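Local coordinates for beta-porphyranase A (Bacteroides plebeius, PDB 4AW7), which hydrolyses the sulfated red-algal polysaccharide porphyran at its beta-D-galactopyranose-(1->4)-alpha-L-galactopyranose-6-sulfate linkages, releasing mostly disaccharides, at residues T28-S33 against L304-D309; M214-A219 against A256-K261; G263-L268 against Q308-I313. All coordinates share one frame; numbering follows the deposited sequence.

Contact 1. Residues T28-S33 against L304-D309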
loop_
_atom_site.group_PDB
_atom_site.type_symbol
_atom_site.label_atom_id
_atom_site.label_comp_id
_atom_site.label_asym_id
_atom_site.label_seq_id
_atom_site.Cartn_x
_atom_site.Cartn_y
_atom_site.Cartn_z
ATOM N N THR A 28 8.502 -5.869 24.797
ATOM C CA THR A 28 7.125 -5.371 24.672
ATOM C C THR A 28 6.591 -5.788 23.318
ATOM O O THR A 28 7.135 -5.381 22.293
ATOM C CB THR A 28 7.083 -3.852 24.847
ATOM O OG1 THR A 28 7.525 -3.534 26.173
ATOM C CG2 THR A 28 5.673 -3.299 24.661
ATOM N N ARG A 29 5.550 -6.606 23.326
ATOM C CA ARG A 29 4.895 -7.006 22.103
ATOM C C ARG A 29 4.029 -5.846 21.594
ATOM O O ARG A 29 3.335 -5.229 22.390
ATOM C CB ARG A 29 4.059 -8.254 22.359
ATOM C CG ARG A 29 3.287 -8.745 21.157
ATOM C CD ARG A 29 2.809 -10.144 21.307
ATOM N NE ARG A 29 2.052 -10.366 22.556
ATOM C CZ ARG A 29 1.220 -11.380 22.754
ATOM N NH1 ARG A 29 0.988 -12.277 21.791
ATOM N NH2 ARG A 29 0.551 -11.428 23.903
ATOM N N ARG A 30 4.010 -5.594 20.300
ATOM C CA ARG A 30 3.227 -4.510 19.726
ATOM C C ARG A 30 2.136 -5.076 18.832
ATOM O O ARG A 30 2.357 -6.025 18.060
ATOM C CB ARG A 30 4.136 -3.519 18.984
ATOM C CG ARG A 30 3.399 -2.352 18.319
ATOM C CD ARG A 30 4.334 -1.175 18.087
ATOM N NE ARG A 30 3.668 -0.087 17.379
ATOM C CZ ARG A 30 3.616 0.045 16.061
ATOM N NH1 ARG A 30 4.205 -0.838 15.242
ATOM N NH2 ARG A 30 2.941 1.077 15.560
ATOM N N PHE A 31 0.938 -4.489 18.946
ATOM C CA PHE A 31 -0.204 -4.840 18.131
ATOM C C PHE A 31 -0.651 -3.649 17.332
ATOM O O PHE A 31 -0.638 -2.506 17.821
ATOM C CB PHE A 31 -1.409 -5.253 19.016
ATOM C CG PHE A 31 -1.262 -6.595 19.681
ATOM C CD1 PHE A 31 -0.524 -6.733 20.822
ATOM C CD2 PHE A 31 -1.871 -7.711 19.140
ATOM C CE1 PHE A 31 -0.414 -8.010 21.409
ATOM C CE2 PHE A 31 -1.763 -8.958 19.738
ATOM C CZ PHE A 31 -1.038 -9.072 20.891
ATOM N N LEU A 32 -1.071 -3.908 16.098
ATOM C CA LEU A 32 -1.879 -2.987 15.306
ATOM C C LEU A 32 -3.281 -3.466 15.488
ATOM O O LEU A 32 -3.686 -4.486 14.928
ATOM C CB LEU A 32 -1.442 -3.009 13.825
ATOM C CG LEU A 32 0.035 -2.769 13.551
ATOM C CD1 LEU A 32 0.307 -2.777 12.061
ATOM C CD2 LEU A 32 0.589 -1.532 14.197
ATOM N N SER A 33 -4.027 -2.777 16.347
ATOM C CA SER A 33 -5.350 -3.233 16.818
ATOM C C SER A 33 -5.284 -4.697 17.213
ATOM O O SER A 33 -4.629 -5.015 18.194
ATOM C CB SER A 33 -6.443 -2.913 15.835
ATOM O OG SER A 33 -6.386 -1.603 15.498
ATOM N N LEU A 304 3.000 0.580 4.529
ATOM C CA LEU A 304 1.973 -0.447 4.425
ATOM C C LEU A 304 2.049 -1.458 5.556
ATOM O O LEU A 304 1.015 -1.971 5.984
ATOM C CB LEU A 304 2.035 -1.118 3.050
ATOM C CG LEU A 304 1.895 -0.192 1.851
ATOM C CD1 LEU A 304 1.937 -0.960 0.549
ATOM C CD2 LEU A 304 0.660 0.706 1.959
ATOM N N MET A 305 3.238 -1.747 6.099
ATOM C CA MET A 305 3.350 -2.590 7.287
ATOM C C MET A 305 2.574 -2.027 8.464
ATOM O O MET A 305 1.923 -2.764 9.214
ATOM C CB MET A 305 4.817 -2.804 7.659
ATOM C CG MET A 305 5.490 -3.831 6.740
ATOM S SD MET A 305 7.239 -3.956 7.144
ATOM C CE MET A 305 7.649 -5.468 6.314
ATOM N N GLU A 306 2.609 -0.701 8.613
ATOM C CA GLU A 306 1.891 -0.006 9.680
ATOM C C GLU A 306 0.386 0.046 9.446
ATOM O O GLU A 306 -0.333 0.544 10.329
ATOM C CB GLU A 306 2.430 1.402 9.830
ATOM C CG GLU A 306 3.778 1.456 10.521
ATOM C CD GLU A 306 3.695 1.029 11.983
ATOM O OE1 GLU A 306 2.947 1.669 12.741
ATOM O OE2 GLU A 306 4.363 0.069 12.395
ATOM N N ARG A 307 -0.109 -0.513 8.360
ATOM C CA ARG A 307 -1.527 -0.586 8.063
ATOM C C ARG A 307 -2.049 -2.036 8.024
ATOM O O ARG A 307 -3.137 -2.298 7.505
ATOM C CB ARG A 307 -1.859 0.115 6.749
ATOM C CG ARG A 307 -1.449 1.573 6.720
ATOM C CD ARG A 307 -1.959 2.236 5.485
ATOM N NE ARG A 307 -1.453 3.601 5.366
ATOM C CZ ARG A 307 -2.115 4.729 5.624
ATOM N NH1 ARG A 307 -3.396 4.718 5.958
ATOM N NH2 ARG A 307 -1.477 5.882 5.497
ATOM N N GLN A 308 -1.268 -2.993 8.536
ATOM C CA GLN A 308 -1.611 -4.403 8.305
ATOM C C GLN A 308 -3.037 -4.758 8.729
ATOM O O GLN A 308 -3.703 -5.574 8.089
ATOM C CB GLN A 308 -0.615 -5.328 9.003
ATOM C CG GLN A 308 -0.732 -6.765 8.532
ATOM C CD GLN A 308 0.142 -7.689 9.329
ATOM O OE1 GLN A 308 1.376 -7.623 9.255
ATOM N NE2 GLN A 308 -0.487 -8.590 10.093
ATOM N N ASP A 309 -3.490 -4.179 9.831
ATOM C CA ASP A 309 -4.814 -4.422 10.362
ATOM C C ASP A 309 -5.927 -3.873 9.504
ATOM O O ASP A 309 -7.096 -4.226 9.726
ATOM C CB ASP A 309 -4.960 -3.888 11.795
ATOM C CG ASP A 309 -4.618 -2.434 11.962
ATOM O OD1 ASP A 309 -3.806 -1.876 11.220
ATOM O OD2 ASP A 309 -5.151 -1.827 12.924
#

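Contact 2. Residues M214-A219 against A256-K261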
loop_
_atom_site.group_PDB
_atom_site.type_symbol
_atom_site.label_atom_id
_atom_site.label_comp_id
_atom_site.label_asym_id
_atom_site.label_seq_id
_atom_site.Cartn_x
_atom_site.Cartn_y
_atom_site.Cartn_z
ATOM N N MET A 214 -16.818 9.652 -5.260
ATOM C CA MET A 214 -17.933 9.155 -6.038
ATOM C C MET A 214 -17.961 7.632 -6.039
ATOM O O MET A 214 -19.022 7.025 -5.872
ATOM C CB MET A 214 -17.865 9.732 -7.451
ATOM C CG MET A 214 -19.037 9.332 -8.366
ATOM S SD MET A 214 -18.818 7.797 -9.244
ATOM C CE MET A 214 -17.701 8.352 -10.560
ATOM N N PHE A 215 -16.791 6.996 -6.163
ATOM C CA PHE A 215 -16.717 5.544 -6.089
ATOM C C PHE A 215 -17.204 5.010 -4.761
ATOM O O PHE A 215 -18.024 4.069 -4.706
ATOM C CB PHE A 215 -15.285 5.062 -6.374
ATOM C CG PHE A 215 -15.171 3.582 -6.403
ATOM C CD1 PHE A 215 -15.588 2.870 -7.506
ATOM C CD2 PHE A 215 -14.682 2.866 -5.302
ATOM C CE1 PHE A 215 -15.567 1.490 -7.516
ATOM C CE2 PHE A 215 -14.656 1.485 -5.321
ATOM C CZ PHE A 215 -15.109 0.797 -6.431
ATOM N N ILE A 216 -16.709 5.591 -3.675
ATOM C CA ILE A 216 -17.128 5.169 -2.359
ATOM C C ILE A 216 -18.636 5.353 -2.179
ATOM O O ILE A 216 -19.318 4.473 -1.647
ATOM C CB ILE A 216 -16.312 5.858 -1.250
ATOM C CG1 ILE A 216 -14.839 5.406 -1.332
ATOM C CG2 ILE A 216 -16.885 5.554 0.128
ATOM C CD1 ILE A 216 -13.883 6.182 -0.442
ATOM N N ASP A 217 -19.171 6.476 -2.639
ATOM C CA ASP A 217 -20.608 6.745 -2.491
ATOM C C ASP A 217 -21.470 5.801 -3.317
ATOM O O ASP A 217 -22.505 5.337 -2.862
ATOM C CB ASP A 217 -20.895 8.198 -2.903
ATOM C CG ASP A 217 -20.390 9.208 -1.913
ATOM O OD1 ASP A 217 -20.177 8.866 -0.712
ATOM O OD2 ASP A 217 -20.252 10.388 -2.320
ATOM N N ARG A 218 -21.075 5.522 -4.540
ATOM C CA ARG A 218 -21.928 4.875 -5.522
ATOM C C ARG A 218 -21.712 3.358 -5.608
ATOM O O ARG A 218 -22.637 2.617 -5.885
ATOM C CB ARG A 218 -21.724 5.539 -6.888
ATOM C CG ARG A 218 -22.613 5.137 -8.028
ATOM C CD ARG A 218 -22.500 6.187 -9.138
ATOM N NE ARG A 218 -23.291 5.809 -10.292
ATOM C CZ ARG A 218 -23.963 6.664 -11.053
ATOM N NH1 ARG A 218 -23.943 7.967 -10.792
ATOM N NH2 ARG A 218 -24.645 6.211 -12.097
ATOM N N ALA A 219 -20.498 2.874 -5.378
ATOM C CA ALA A 219 -20.181 1.448 -5.317
ATOM C C ALA A 219 -19.678 0.951 -3.963
ATOM O O ALA A 219 -19.635 -0.268 -3.757
ATOM C CB ALA A 219 -19.149 1.089 -6.399
ATOM N N ALA A 256 -10.497 7.785 6.218
ATOM C CA ALA A 256 -11.261 8.816 6.912
ATOM C C ALA A 256 -12.660 8.949 6.330
ATOM O O ALA A 256 -13.637 9.055 7.099
ATOM C CB ALA A 256 -10.503 10.138 6.831
ATOM N N TYR A 257 -12.801 8.907 5.002
ATOM C CA TYR A 257 -14.137 8.996 4.417
ATOM C C TYR A 257 -14.927 7.717 4.605
ATOM O O TYR A 257 -16.134 7.770 4.870
ATOM C CB TYR A 257 -14.074 9.425 2.965
ATOM C CG TYR A 257 -15.429 9.743 2.396
ATOM C CD1 TYR A 257 -16.188 10.762 2.934
ATOM C CD2 TYR A 257 -15.954 9.010 1.345
ATOM C CE1 TYR A 257 -17.453 11.040 2.449
ATOM C CE2 TYR A 257 -17.213 9.275 0.824
ATOM C CZ TYR A 257 -17.971 10.279 1.399
ATOM O OH TYR A 257 -19.241 10.593 0.898
ATOM N N SER A 258 -14.264 6.571 4.522
ATOM C CA SER A 258 -14.948 5.324 4.785
ATOM C C SER A 258 -15.534 5.295 6.199
ATOM O O SER A 258 -16.653 4.862 6.378
ATOM C CB SER A 258 -14.025 4.137 4.584
ATOM O OG SER A 258 -13.581 4.059 3.250
ATOM N N TYR A 259 -14.793 5.789 7.177
ATOM C CA TYR A 259 -15.320 5.876 8.527
ATOM C C TYR A 259 -16.597 6.716 8.580
ATOM O O TYR A 259 -17.584 6.343 9.234
ATOM C CB TYR A 259 -14.265 6.487 9.419
ATOM C CG TYR A 259 -14.726 6.661 10.843
ATOM C CD1 TYR A 259 -14.742 5.591 11.693
ATOM C CD2 TYR A 259 -15.146 7.903 11.331
ATOM C CE1 TYR A 259 -15.147 5.729 13.033
ATOM C CE2 TYR A 259 -15.554 8.069 12.651
ATOM C CZ TYR A 259 -15.554 6.968 13.498
ATOM O OH TYR A 259 -15.909 7.136 14.810
ATOM N N ILE A 260 -16.565 7.865 7.941
ATOM C CA ILE A 260 -17.742 8.735 7.899
ATOM C C ILE A 260 -18.922 8.077 7.198
ATOM O O ILE A 260 -20.066 8.146 7.670
ATOM C CB ILE A 260 -17.361 10.095 7.249
ATOM C CG1 ILE A 260 -16.458 10.867 8.195
ATOM C CG2 ILE A 260 -18.602 10.931 6.846
ATOM C CD1 ILE A 260 -15.824 12.095 7.525
ATOM N N LYS A 261 -18.663 7.396 6.088
ATOM C CA LYS A 261 -19.726 6.831 5.277
ATOM C C LYS A 261 -20.342 5.571 5.903
ATOM O O LYS A 261 -21.565 5.354 5.835
ATOM C CB LYS A 261 -19.183 6.461 3.904
ATOM C CG LYS A 261 -20.218 6.174 2.904
ATOM C CD LYS A 261 -20.960 7.424 2.460
ATOM C CE LYS A 261 -21.895 7.047 1.350
ATOM N NZ LYS A 261 -22.672 8.184 0.951
HETATM O O HOH W 1 -24.014 6.505 -0.938
#

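Contact 3. Residues G263-L268 against Q308-I313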
loop_
_atom_site.group_PDB
_atom_site.type_symbol
_atom_site.label_atom_id
_atom_site.label_comp_id
_atom_site.label_asym_id
_atom_site.label_seq_id
_atom_site.Cartn_x
_atom_site.Cartn_y
_atom_site.Cartn_z
ATOM N N GLY A 263 -19.283 4.088 9.095
ATOM C CA GLY A 263 -19.117 3.945 10.534
ATOM C C GLY A 263 -17.878 3.194 10.940
ATOM O O GLY A 263 -17.604 3.052 12.127
ATOM N N HIS A 264 -17.108 2.703 9.956
ATOM C CA HIS A 264 -15.882 1.947 10.165
ATOM C C HIS A 264 -15.062 2.061 8.868
ATOM O O HIS A 264 -15.610 2.253 7.805
ATOM C CB HIS A 264 -16.178 0.475 10.509
ATOM C CG HIS A 264 -17.109 -0.185 9.556
ATOM N ND1 HIS A 264 -16.696 -0.912 8.459
ATOM C CD2 HIS A 264 -18.462 -0.245 9.558
ATOM C CE1 HIS A 264 -17.760 -1.386 7.821
ATOM N NE2 HIS A 264 -18.842 -0.976 8.458
ATOM N N VAL A 265 -13.759 1.888 8.984
ATOM C CA VAL A 265 -12.899 1.807 7.804
ATOM C C VAL A 265 -13.204 0.482 7.095
ATOM O O VAL A 265 -13.776 -0.438 7.702
ATOM C CB VAL A 265 -11.410 1.936 8.168
ATOM C CG1 VAL A 265 -11.109 3.303 8.848
ATOM C CG2 VAL A 265 -10.965 0.778 9.013
ATOM N N LYS A 266 -12.966 0.427 5.792
ATOM C CA LYS A 266 -12.870 -0.842 5.068
ATOM C C LYS A 266 -11.413 -1.063 4.676
ATOM O O LYS A 266 -10.653 -0.107 4.468
ATOM C CB LYS A 266 -13.736 -0.864 3.808
ATOM C CG LYS A 266 -15.216 -0.707 4.116
ATOM C CD LYS A 266 -16.114 -1.069 2.931
ATOM C CE LYS A 266 -17.608 -0.976 3.255
ATOM N NZ LYS A 266 -18.496 -1.621 2.242
ATOM N N PRO A 267 -11.020 -2.329 4.540
ATOM C CA PRO A 267 -9.626 -2.594 4.216
ATOM C C PRO A 267 -9.188 -2.009 2.876
ATOM O O PRO A 267 -9.980 -1.867 1.950
ATOM C CB PRO A 267 -9.541 -4.116 4.226
ATOM C CG PRO A 267 -10.592 -4.513 5.213
ATOM C CD PRO A 267 -11.715 -3.570 4.867
ATOM N N LEU A 268 -7.908 -1.725 2.797
ATOM C CA LEU A 268 -7.231 -1.289 1.602
ATOM C C LEU A 268 -6.562 -2.424 0.880
ATOM O O LEU A 268 -6.181 -3.428 1.466
ATOM C CB LEU A 268 -6.176 -0.252 1.987
ATOM C CG LEU A 268 -6.669 0.900 2.812
ATOM C CD1 LEU A 268 -5.437 1.723 3.306
ATOM C CD2 LEU A 268 -7.703 1.766 2.128
ATOM N N GLN A 308 -1.268 -2.993 8.536
ATOM C CA GLN A 308 -1.611 -4.403 8.305
ATOM C C GLN A 308 -3.037 -4.758 8.729
ATOM O O GLN A 308 -3.703 -5.574 8.089
ATOM C CB GLN A 308 -0.615 -5.328 9.003
ATOM C CG GLN A 308 -0.732 -6.765 8.532
ATOM C CD GLN A 308 0.142 -7.689 9.329
ATOM O OE1 GLN A 308 1.376 -7.623 9.255
ATOM N NE2 GLN A 308 -0.487 -8.590 10.093
ATOM N N ASP A 309 -3.490 -4.179 9.831
ATOM C CA ASP A 309 -4.814 -4.422 10.362
ATOM C C ASP A 309 -5.927 -3.873 9.504
ATOM O O ASP A 309 -7.096 -4.226 9.726
ATOM C CB ASP A 309 -4.960 -3.888 11.795
ATOM C CG ASP A 309 -4.618 -2.434 11.962
ATOM O OD1 ASP A 309 -3.806 -1.876 11.220
ATOM O OD2 ASP A 309 -5.151 -1.827 12.924
ATOM N N ASN A 310 -5.600 -3.014 8.556
ATOM C CA ASN A 310 -6.561 -2.516 7.571
ATOM C C ASN A 310 -6.102 -2.716 6.127
ATOM O O ASN A 310 -6.439 -1.921 5.250
ATOM C CB ASN A 310 -6.900 -1.045 7.810
ATOM C CG ASN A 310 -8.218 -0.663 7.151
ATOM O OD1 ASN A 310 -9.179 -1.434 7.178
ATOM N ND2 ASN A 310 -8.247 0.509 6.457
ATOM N N LEU A 311 -5.362 -3.790 5.879
ATOM C CA LEU A 311 -4.767 -4.047 4.559
ATOM C C LEU A 311 -5.068 -5.482 4.164
ATOM O O LEU A 311 -4.630 -6.423 4.812
ATOM C CB LEU A 311 -3.266 -3.804 4.602
ATOM C CG LEU A 311 -2.534 -4.005 3.249
ATOM C CD1 LEU A 311 -2.832 -2.881 2.250
ATOM C CD2 LEU A 311 -1.027 -4.111 3.504
ATOM N N PHE A 312 -5.799 -5.658 3.062
ATOM C CA PHE A 312 -5.971 -6.996 2.536
ATOM C C PHE A 312 -4.685 -7.608 1.964
ATOM O O PHE A 312 -4.336 -8.775 2.222
ATOM C CB PHE A 312 -7.003 -7.029 1.390
ATOM C CG PHE A 312 -8.456 -6.983 1.797
ATOM C CD1 PHE A 312 -8.958 -7.676 2.855
ATOM C CD2 PHE A 312 -9.360 -6.280 1.016
ATOM C CE1 PHE A 312 -10.316 -7.670 3.156
ATOM C CE2 PHE A 312 -10.714 -6.268 1.308
ATOM C CZ PHE A 312 -11.186 -6.966 2.363
ATOM N N ILE A 313 -4.000 -6.813 1.157
ATOM C CA ILE A 313 -2.872 -7.276 0.356
ATOM C C ILE A 313 -2.200 -6.055 -0.252
ATOM O O ILE A 313 -2.873 -5.059 -0.519
ATOM C CB ILE A 313 -3.326 -8.291 -0.722
ATOM C CG1 ILE A 313 -2.145 -9.036 -1.352
ATOM C CG2 ILE A 313 -4.224 -7.633 -1.771
ATOM C CD1 ILE A 313 -2.523 -10.303 -2.161
#

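Contact 1. Residues T28-S33 against L304-D309
Arg-30 grips the carboxylate of Glu-306 end-on with two nitrogens, a bidentate salt bridge between strand 29-32 and the turn that follows helix 293-305. Arg-30 NH2 donates to Glu-306 OE1 over 2.9 Å at 171°, and Arg-30 NH1 to Glu-306 OE2 over 3.0 Å at 162°. Both oxygens use their syn lone pairs, and the two flat groups lie only 13° apart. Arg-30 reaches across because its chain is extended from CG to NE, whereas the Glu-306 chain is bent. A second acid, Glu-586, pairs with NE of Arg-30. Just past the end of the strand, Ser-33 OG donates to Asp-309 OD2 at 2.9 Å, nearly along the C-O axis; OD1 of Asp-309 is engaged by Arg-473 from strand 469-484. Between these polar pairs sits Leu-32, whose CD1 rests 3.3 Å from the carbonyl O of Met-305 and 4.1 Å from CB of Gln-308, at the two ends of the type I turn 305-308. The chemistry is thus a buried leucine flanked by charge-paired groups: two nearly coplanar bonds should restrict rotation of both carboxylate and guanidinium, and the acids Glu-306 and Glu-586 probably neutralise the buried arginine.

Contact 2. Residues M214-A219 against A256-K261
Asp-217 meets both Tyr-257 and Lys-261 through a single oxygen, OD1. Tyr-257 OH donates to Asp-217 OD1 at the short distance of 2.5 Å, on the syn lone pair and near the plane of the phenol ring, while the carboxylate is turned steeply from that ring. Lys-261 NZ comes from above the carboxylate plane, 59° out of it, and forms a salt bridge with Asp-217 OD1 at 3.1 Å. A water forms a second, indirect link, donating to the Asp-217 carbonyl O and accepting from Lys-261 NZ. With CG anti to the backbone N (chi1 -171°), Tyr-257 sends its ring across to helix 212-219, where CG2 of Ile-216 lies 3.8 Å from CD2 of Tyr-257 and CD1 of Ile-216 sits at the ring edge. With an alanine here in place of Asp-217, the Tyr-257 hydroxyl is likely to lose its acceptor and Lys-261 its counter-charge, leaving the ammonium held to this helix by the water alone. In the next shell, Lys-213 pairs with the other oxygen of Asp-217, Tyr-481 meets the Tyr-257 ring, and Phe-226 of strand 225-233 touches Ile-216 and Ser-258. The segment axes approach to 10.9 Å at a crossing angle of -30°. Such near-parallel neighbours, with strand 225-233 between them in the chain, are consistent with the outer helical layer of the beta/alpha barrel of this catalytic domain.

Contact 3. Residues G263-L268 against Q308-I313
Val-265 opens the contact by laying CG2 3.4 Å from OD1 of Asn-310, where the loop after helix 245-262 runs into strand 268-276. That strand and strand 311-316 are parallel neighbours in a curled sheet whose strands alternate with helices, consistent with the beta/alpha barrel of this catalytic domain, and the touching parts already run in nearly the same direction. The side chain of Lys-266 leaves the backbone away from 308-313, and its NZ bonds to the carbonyls of Gly-220 and Met-223, but its own carbonyl O accepts from Asn-310 ND2 at 3.2 Å. This bond is bent, 141° at the hydrogen, and the donor stands above the carbonyl plane. Asn-310 also places OD1 3.2 Å from CA of Pro-267. CB of Pro-267 sits over the face of the Phe-312 ring in a CH-pi contact, 3.6 Å from the centroid and 3° off the normal. At Leu-268 the backbones join as a parallel beta bridge with Leu-311, whose CD1 packs near CB of Leu-268. The bonds go to the residues flanking Leu-311, the parallel pattern: Leu-268 N donates to Asn-310 O almost straight (176°), and Leu-268 O accepts from Phe-312 N at 2.8 Å.

Overall arrangement
Contacts 1 and 3 share Gln-308 and Asp-309, with centres 12 Å apart; the turn after helix 293-305 thus meets strand 29-32 before the chain enters the parallel sheet. They also touch directly, Arg-307 CD lying 4.1 Å from Leu-268 CD1. Contact 2, centred 13 Å from contact 3, meets it through CB of Ser-258, 4.0 Å from the backbone N of Lys-266. Contacts 1 and 2 do not touch, their nearest atoms being about 8 Å apart. The side chain of Ile-313 in contact 3 is about 10 Å from those of the substrate-binding His-47 and His-229. Contacts 1 and 2 lie away from the substrate-binding residues, though the Ile-216 side chain is about 11 Å from the bound potassium ion.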